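Local coordinates for protein putative acetamidase/formamidase (Yersinia enterocolitica subsp. palearctica serotype O:3, PDB 5UBU) that probably hydrolyses carbon-nitrogen bonds, other than peptide bonds, in linear amides, and binds sodium ions, at residues B[50-55]-B[245-250]; B[101-106]-B[204-209]. All coordinates share one frame; numbering follows the deposited sequence.

Interaction 1. Residues B[50-55]-B[245-250]; sequences IEPGDR and VDLIKN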
ATOM      1  N   ILE B  50      -5.004 -35.351 -20.824  1.00 49.51           N
ATOM      2  CA  ILE B  50      -3.693 -35.978 -20.978  1.00 49.87           C
ATOM      3  C   ILE B  50      -3.279 -36.817 -19.771  1.00 50.09           C
ATOM      4  O   ILE B  50      -3.867 -36.721 -18.691  1.00 49.73           O
ATOM      5  CB  ILE B  50      -2.592 -34.902 -21.200  1.00 49.09           C
ATOM      6  CG1 ILE B  50      -2.414 -34.029 -19.957  1.00 48.15           C
ATOM      7  CG2 ILE B  50      -2.919 -34.027 -22.408  1.00 48.70           C
ATOM      8  CD1 ILE B  50      -1.307 -33.008 -20.100  1.00 47.88           C
ATOM      9  N   GLU B  51      -2.252 -37.637 -19.976  1.00 50.72           N
ATOM     10  CA  GLU B  51      -1.674 -38.458 -18.916  1.00 50.72           C
ATOM     11  C   GLU B  51      -0.486 -37.680 -18.331  1.00 49.93           C
ATOM     12  O   GLU B  51       0.172 -36.919 -19.053  1.00 49.36           O
ATOM     13  CB  GLU B  51      -1.189 -39.795 -19.478  1.00 51.73           C
ATOM     14  CG  GLU B  51      -2.300 -40.721 -19.958  1.00 52.41           C
ATOM     15  CD  GLU B  51      -3.132 -41.283 -18.827  1.00 52.31           C
ATOM     16  OE1 GLU B  51      -2.695 -41.242 -17.655  1.00 52.34           O
ATOM     17  OE2 GLU B  51      -4.230 -41.809 -19.098  1.00 52.18           O
ATOM     18  N   PRO B  52      -0.224 -37.837 -17.017  1.00 49.82           N
ATOM     19  CA  PRO B  52       0.937 -37.148 -16.466  1.00 48.77           C
ATOM     20  C   PRO B  52       2.193 -37.617 -17.199  1.00 48.88           C
ATOM     21  O   PRO B  52       2.384 -38.820 -17.389  1.00 49.69           O
ATOM     22  CB  PRO B  52       0.956 -37.598 -14.999  1.00 48.97           C
ATOM     23  CG  PRO B  52      -0.442 -37.963 -14.689  1.00 49.44           C
ATOM     24  CD  PRO B  52      -0.995 -38.529 -15.967  1.00 50.36           C
ATOM     25  N   GLY B  53       3.009 -36.668 -17.636  1.00 48.04           N
ATOM     26  CA  GLY B  53       4.236 -36.983 -18.371  1.00 48.80           C
ATOM     27  C   GLY B  53       4.120 -36.648 -19.849  1.00 48.57           C
ATOM     28  O   GLY B  53       5.120 -36.553 -20.526  1.00 48.37           O
ATOM     29  N   ASP B  54       2.889 -36.500 -20.343  1.00 48.80           N
ATOM     30  CA  ASP B  54       2.645 -36.154 -21.749  1.00 49.35           C
ATOM     31  C   ASP B  54       3.118 -34.745 -22.099  1.00 48.79           C
ATOM     32  O   ASP B  54       3.273 -33.891 -21.233  1.00 47.94           O
ATOM     33  CB  ASP B  54       1.146 -36.239 -22.104  1.00 49.26           C
ATOM     34  CG  ASP B  54       0.635 -37.656 -22.251  1.00 50.36           C
ATOM     35  OD1 ASP B  54       1.426 -38.621 -22.178  1.00 51.43           O
ATOM     36  OD2 ASP B  54      -0.589 -37.799 -22.470  1.00 50.95           O
ATOM     37  N   ARG B  55       3.334 -34.533 -23.392  1.00 49.26           N
ATOM     38  CA  ARG B  55       3.755 -33.251 -23.933  1.00 49.25           C
ATOM     39  C   ARG B  55       2.580 -32.612 -24.668  1.00 48.91           C
ATOM     40  O   ARG B  55       1.724 -33.319 -25.211  1.00 49.76           O
ATOM     41  CB  ARG B  55       4.957 -33.433 -24.869  1.00 50.50           C
ATOM     42  CG  ARG B  55       6.239 -33.738 -24.114  1.00 51.52           C
ATOM     43  CD  ARG B  55       7.388 -34.222 -24.972  1.00 53.08           C
ATOM     44  NE  ARG B  55       7.850 -33.136 -25.835  1.00 53.34           N
ATOM     45  CZ  ARG B  55       7.700 -33.075 -27.159  1.00 54.88           C
ATOM     46  NH1 ARG B  55       8.173 -32.027 -27.822  1.00 55.27           N
ATOM     47  NH2 ARG B  55       7.138 -34.069 -27.842  1.00 55.90           N
ATOM     48  N   VAL B 245       3.781 -31.746 -19.038  1.00 47.69           N
ATOM     49  CA  VAL B 245       2.978 -31.623 -17.828  1.00 47.17           C
ATOM     50  C   VAL B 245       3.015 -32.928 -17.051  1.00 47.89           C
ATOM     51  O   VAL B 245       2.757 -33.989 -17.621  1.00 48.89           O
ATOM     52  CB  VAL B 245       1.519 -31.288 -18.198  1.00 46.88           C
ATOM     53  CG1 VAL B 245       0.659 -31.115 -16.945  1.00 46.72           C
ATOM     54  CG2 VAL B 245       1.474 -30.037 -19.072  1.00 46.28           C
ATOM     55  N   ASP B 246       3.338 -32.861 -15.759  1.00 47.72           N
ATOM     56  CA  ASP B 246       3.392 -34.062 -14.938  1.00 48.70           C
ATOM     57  C   ASP B 246       2.594 -33.766 -13.659  1.00 48.62           C
ATOM     58  O   ASP B 246       2.110 -32.640 -13.468  1.00 47.33           O
ATOM     59  CB  ASP B 246       4.842 -34.489 -14.683  1.00 49.09           C
ATOM     60  CG  ASP B 246       4.986 -36.012 -14.385  1.00 50.26           C
ATOM     61  OD1 ASP B 246       4.056 -36.636 -13.823  1.00 50.54           O
ATOM     62  OD2 ASP B 246       6.060 -36.587 -14.717  1.00 50.79           O
ATOM     63  N   LEU B 247       2.426 -34.782 -12.811  1.00 49.70           N
ATOM     64  CA  LEU B 247       1.629 -34.663 -11.602  1.00 50.19           C
ATOM     65  C   LEU B 247       2.358 -35.176 -10.373  1.00 51.52           C
ATOM     66  O   LEU B 247       2.886 -36.287 -10.382  1.00 52.53           O
ATOM     67  CB  LEU B 247       0.359 -35.486 -11.791  1.00 50.59           C
ATOM     68  CG  LEU B 247      -0.694 -35.514 -10.682  1.00 50.85           C
ATOM     69  CD1 LEU B 247      -1.307 -34.139 -10.505  1.00 49.98           C
ATOM     70  CD2 LEU B 247      -1.764 -36.527 -11.021  1.00 51.72           C
ATOM     71  N   ILE B 248       2.380 -34.355  -9.320  1.00 50.51           N
ATOM     72  CA  ILE B 248       2.996 -34.705  -8.039  1.00 51.58           C
ATOM     73  C   ILE B 248       1.834 -34.888  -7.073  1.00 52.08           C
ATOM     74  O   ILE B 248       1.030 -33.986  -6.872  1.00 50.35           O
ATOM     75  CB  ILE B 248       3.973 -33.625  -7.530  1.00 50.14           C
ATOM     76  CG1 ILE B 248       5.162 -33.484  -8.491  1.00 50.70           C
ATOM     77  CG2 ILE B 248       4.477 -33.993  -6.138  1.00 50.75           C
ATOM     78  CD1 ILE B 248       5.993 -32.240  -8.265  1.00 49.25           C
ATOM     79  N   LYS B 249       1.756 -36.066  -6.477  1.00 55.73           N
ATOM     80  CA  LYS B 249       0.663 -36.395  -5.578  1.00 56.84           C
ATOM     81  C   LYS B 249       0.856 -35.909  -4.157  1.00 56.90           C
ATOM     82  O   LYS B 249       1.953 -35.969  -3.612  1.00 57.19           O
ATOM     83  CB  LYS B 249       0.469 -37.914  -5.533  1.00 59.49           C
ATOM     84  CG  LYS B 249       0.202 -38.581  -6.881  1.00 61.28           C
ATOM     85  CD  LYS B 249      -1.095 -38.159  -7.564  1.00 60.72           C
ATOM     86  CE  LYS B 249      -2.336 -38.589  -6.787  1.00 61.59           C
ATOM     87  NZ  LYS B 249      -3.587 -38.249  -7.506  1.00 61.47           N
ATOM     88  N   ASN B 250      -0.235 -35.410  -3.581  1.00 57.12           N
ATOM     89  CA  ASN B 250      -0.299 -34.987  -2.189  1.00 57.73           C
ATOM     90  C   ASN B 250       0.878 -34.113  -1.710  1.00 56.96           C
ATOM     91  O   ASN B 250       1.638 -34.499  -0.829  1.00 57.39           O
ATOM     92  CB  ASN B 250      -0.433 -36.269  -1.339  1.00 60.99           C
ATOM     93  CG  ASN B 250      -0.848 -36.003   0.090  1.00 61.67           C
ATOM     94  OD1 ASN B 250      -1.527 -35.016   0.391  1.00 60.83           O
ATOM     95  ND2 ASN B 250      -0.474 -36.914   0.978  1.00 64.01           N
TER
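Two backbone hydrogen bonds fasten the turn of residues 50-55 to the strand that ends at I248: G53 N gives its hydrogen to V245 O (2.7 Å), and V245 N gives its own to D54 O (3.1 Å), so that V245 is gripped through both of its peptide groups. The turn itself is closed by D54 N, which donates to E51 O at 3.0 Å. I50 reaches across with CD1, 3.8 Å from V245 CB, the two side chains crossing at about a right angle; a chi1 of 66° tucks CG1 between N and the carbonyl carbon, and the extended chi2 carries CD1 to V245. The P52 ring runs alongside the L247 side chain, CB to CB 3.9 Å. P52 CB also meets D246 OD1 at 3.5 Å; this oxygen turns its anti lone pair to L247 N and accepts a further hydrogen bond from G18 N. Within the turn, D54 OD2 takes the hydrogen of E51 N from above the carboxylate plane, while R21 forms a salt bridge with OD1. This is a type II beta turn, E51 to D54 with glycine third, leading into strand 55-59 and its antiparallel pairing with strand 239-248.

Interaction 2. Residues B[101-106]-B[204-209]; sequences VIAVYI and ITYLPV
An antiparallel pair of neighbouring strands in the large mixed sheet brings residues 101-106 against 204-209, the short segments running at 160° to each other. Four backbone hydrogen bonds join them in two reciprocal couples. I102 and L207 exchange bonds of 2.9 Å each (I102 N to L207 O, L207 N to I102 O); V104 and T205 do likewise. A water also donates to V104 O and is hydrogen-bonded to T205 OG1, bridging the two strands.

V101, A103, Y105, I204 and Y206 share one face. Y206 CG lies anti to its carbonyl carbon (chi1 -58°), which brings the ring's CE1 within 3.7 Å of A103 CB; V101 CG1 packs at the same distance from Y206 CB. Farther along, Y105 CD1 meets I204 CG1 at 3.6 Å. Helix 11-15 covers this face, the Y206 hydroxyl is hydrogen-bonded to E259, and the Y206 and W251 rings form a T-shaped stack.

On the other face, I102 CG1 touches V209 CG2 at 3.6 Å, just past the end of strand 203-208, and I102 and L207 both pack on V175. The strand pair is a largely buried part of the mixed sheet, covered by helix 11-15 on the Y206 face and packed on the I102 face against strand 169-175 of a second sheet; that sheet-on-sheet packing is the kind found in beta sandwiches.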
ATOM      1  N   VAL B 101      -0.268 -31.365  -7.220  1.00 44.90           N
ATOM      2  CA  VAL B 101       0.426 -30.268  -7.865  1.00 44.43           C
ATOM      3  C   VAL B 101       0.700 -30.612  -9.319  1.00 44.89           C
ATOM      4  O   VAL B 101       1.130 -31.729  -9.626  1.00 46.76           O
ATOM      5  CB  VAL B 101       1.770 -29.981  -7.169  1.00 44.38           C
ATOM      6  CG1 VAL B 101       2.597 -28.974  -7.950  1.00 43.69           C
ATOM      7  CG2 VAL B 101       1.535 -29.477  -5.756  1.00 44.35           C
ATOM      8  N   ILE B 102       0.437 -29.656 -10.209  1.00 43.17           N
ATOM      9  CA  ILE B 102       0.712 -29.832 -11.622  1.00 42.64           C
ATOM     10  C   ILE B 102       2.085 -29.228 -11.865  1.00 41.68           C
ATOM     11  O   ILE B 102       2.328 -28.084 -11.497  1.00 40.95           O
ATOM     12  CB  ILE B 102      -0.292 -29.078 -12.507  1.00 42.47           C
ATOM     13  CG1 ILE B 102      -1.719 -29.570 -12.264  1.00 43.12           C
ATOM     14  CG2 ILE B 102       0.079 -29.219 -13.982  1.00 43.46           C
ATOM     15  CD1 ILE B 102      -1.953 -31.035 -12.596  1.00 43.98           C
ATOM     16  N   ALA B 103       2.982 -30.001 -12.468  1.00 41.97           N
ATOM     17  CA  ALA B 103       4.317 -29.522 -12.797  1.00 41.79           C
ATOM     18  C   ALA B 103       4.302 -29.220 -14.286  1.00 41.40           C
ATOM     19  O   ALA B 103       3.993 -30.097 -15.086  1.00 41.56           O
ATOM     20  CB  ALA B 103       5.365 -30.574 -12.470  1.00 42.79           C
ATOM     21  N   VAL B 104       4.622 -27.984 -14.656  1.00 40.83           N
ATOM     22  CA  VAL B 104       4.626 -27.593 -16.063  1.00 40.81           C
ATOM     23  C   VAL B 104       6.030 -27.195 -16.484  1.00 40.74           C
ATOM     24  O   VAL B 104       6.529 -26.136 -16.099  1.00 40.13           O
ATOM     25  CB  VAL B 104       3.664 -26.414 -16.330  1.00 40.08           C
ATOM     26  CG1 VAL B 104       3.665 -26.050 -17.812  1.00 40.22           C
ATOM     27  CG2 VAL B 104       2.257 -26.761 -15.866  1.00 40.11           C
ATOM     28  N   TYR B 105       6.673 -28.056 -17.263  1.00 41.44           N
ATOM     29  CA  TYR B 105       8.012 -27.784 -17.768  1.00 41.97           C
ATOM     30  C   TYR B 105       7.908 -27.233 -19.179  1.00 41.71           C
ATOM     31  O   TYR B 105       7.389 -27.893 -20.057  1.00 42.13           O
ATOM     32  CB  TYR B 105       8.894 -29.041 -17.730  1.00 43.24           C
ATOM     33  CG  TYR B 105      10.203 -28.864 -18.456  1.00 44.33           C
ATOM     34  CD1 TYR B 105      11.126 -27.919 -18.031  1.00 44.63           C
ATOM     35  CD2 TYR B 105      10.536 -29.659 -19.552  1.00 46.22           C
ATOM     36  CE1 TYR B 105      12.329 -27.728 -18.700  1.00 45.61           C
ATOM     37  CE2 TYR B 105      11.748 -29.486 -20.220  1.00 47.14           C
ATOM     38  CZ  TYR B 105      12.635 -28.515 -19.788  1.00 46.64           C
ATOM     39  OH  TYR B 105      13.829 -28.321 -20.430  1.00 47.40           O
ATOM     40  N   ILE B 106       8.390 -26.011 -19.387  1.00 41.26           N
ATOM     41  CA  ILE B 106       8.350 -25.392 -20.708  1.00 41.46           C
ATOM     42  C   ILE B 106       9.622 -25.805 -21.454  1.00 43.19           C
ATOM     43  O   ILE B 106      10.730 -25.521 -21.000  1.00 43.67           O
ATOM     44  CB  ILE B 106       8.240 -23.860 -20.610  1.00 39.98           C
ATOM     45  CG1 ILE B 106       7.003 -23.469 -19.777  1.00 38.73           C
ATOM     46  CG2 ILE B 106       8.168 -23.251 -22.005  1.00 40.42           C
ATOM     47  CD1 ILE B 106       6.881 -21.984 -19.493  1.00 37.84           C
ATOM     48  N   ILE B 204      10.340 -25.013 -14.652  1.00 42.39           N
ATOM     49  CA  ILE B 204       9.285 -25.934 -14.247  1.00 42.21           C
ATOM     50  C   ILE B 204       8.449 -25.161 -13.252  1.00 41.25           C
ATOM     51  O   ILE B 204       8.968 -24.745 -12.228  1.00 41.37           O
ATOM     52  CB  ILE B 204       9.832 -27.198 -13.547  1.00 43.05           C
ATOM     53  CG1 ILE B 204      10.874 -27.905 -14.420  1.00 43.86           C
ATOM     54  CG2 ILE B 204       8.687 -28.152 -13.214  1.00 43.19           C
ATOM     55  CD1 ILE B 204      11.557 -29.086 -13.739  1.00 44.64           C
ATOM     56  N   THR B 205       7.172 -24.957 -13.549  1.00 40.53           N
ATOM     57  CA  THR B 205       6.284 -24.232 -12.639  1.00 39.78           C
ATOM     58  C   THR B 205       5.374 -25.243 -11.928  1.00 39.87           C
ATOM     59  O   THR B 205       4.797 -26.129 -12.569  1.00 40.20           O
ATOM     60  CB  THR B 205       5.436 -23.178 -13.383  1.00 39.23           C
ATOM     61  OG1 THR B 205       6.295 -22.247 -14.042  1.00 39.18           O
ATOM     62  CG2 THR B 205       4.547 -22.415 -12.420  1.00 38.82           C
ATOM     63  N   TYR B 206       5.266 -25.102 -10.604  1.00 39.54           N
ATOM     64  CA  TYR B 206       4.435 -25.977  -9.770  1.00 39.73           C
ATOM     65  C   TYR B 206       3.179 -25.225  -9.352  1.00 39.20           C
ATOM     66  O   TYR B 206       3.272 -24.183  -8.724  1.00 38.85           O
ATOM     67  CB  TYR B 206       5.226 -26.445  -8.554  1.00 40.07           C
ATOM     68  CG  TYR B 206       6.492 -27.186  -8.937  1.00 40.50           C
ATOM     69  CD1 TYR B 206       6.430 -28.465  -9.476  1.00 41.13           C
ATOM     70  CD2 TYR B 206       7.745 -26.617  -8.753  1.00 40.40           C
ATOM     71  CE1 TYR B 206       7.579 -29.155  -9.836  1.00 41.63           C
ATOM     72  CE2 TYR B 206       8.901 -27.302  -9.106  1.00 40.97           C
ATOM     73  CZ  TYR B 206       8.811 -28.574  -9.649  1.00 41.55           C
ATOM     74  OH  TYR B 206       9.939 -29.272 -10.003  1.00 42.11           O
ATOM     75  N   LEU B 207       2.013 -25.757  -9.713  1.00 39.41           N
ATOM     76  CA  LEU B 207       0.720 -25.127  -9.423  1.00 39.24           C
ATOM     77  C   LEU B 207      -0.163 -26.025  -8.546  1.00 39.79           C
ATOM     78  O   LEU B 207      -0.331 -27.202  -8.851  1.00 40.43           O
ATOM     79  CB  LEU B 207      -0.005 -24.849 -10.740  1.00 39.22           C
ATOM     80  CG  LEU B 207       0.710 -23.883 -11.700  1.00 38.84           C
ATOM     81  CD1 LEU B 207       0.067 -23.884 -13.084  1.00 38.93           C
ATOM     82  CD2 LEU B 207       0.730 -22.472 -11.125  1.00 38.32           C
ATOM     83  N   PRO B 208      -0.773 -25.462  -7.483  1.00 39.60           N
ATOM     84  CA  PRO B 208      -1.583 -26.277  -6.599  1.00 40.27           C
ATOM     85  C   PRO B 208      -2.961 -26.612  -7.153  1.00 40.56           C
ATOM     86  O   PRO B 208      -3.735 -25.714  -7.468  1.00 40.11           O
ATOM     87  CB  PRO B 208      -1.726 -25.408  -5.344  1.00 40.12           C
ATOM     88  CG  PRO B 208      -1.352 -24.024  -5.744  1.00 39.26           C
ATOM     89  CD  PRO B 208      -0.951 -24.033  -7.189  1.00 38.99           C
ATOM     90  N   VAL B 209      -3.262 -27.905  -7.223  1.00 41.33           N
ATOM     91  CA  VAL B 209      -4.541 -28.369  -7.719  1.00 41.87           C
ATOM     92  C   VAL B 209      -5.624 -28.171  -6.665  1.00 42.32           C
ATOM     93  O   VAL B 209      -5.422 -28.485  -5.494  1.00 42.74           O
ATOM     94  CB  VAL B 209      -4.491 -29.871  -8.093  1.00 42.83           C
ATOM     95  CG1 VAL B 209      -5.853 -30.357  -8.592  1.00 43.49           C
ATOM     96  CG2 VAL B 209      -3.437 -30.118  -9.159  1.00 42.52           C
TER
HETATM   97  O   HOH W   1       7.139 -23.207 -16.303  1.00 36.72           O

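In the fold
From the N terminus, the chain enters interaction 1 at the turn between strands 48-50 and 55-59, then passes through strand 101-111, the first half of interaction 2. Strand 203-208 closes that inner loop, 98 residues on; strand 239-248 afterwards closes the outer one, so interaction 2 is nested inside interaction 1. Their centres lie about 9 Å apart because strands 239-248 and 101-111 are sheet neighbours: D246 N probably hydrogen-bonds to A103 O, and I248 N to V101 O, while V245 packs on I102. Together the contacts tie four strands adjacent in the mixed sheet, 55-59, 239-248, 101-111 and 203-208, bringing N-terminal and central parts of the chain together.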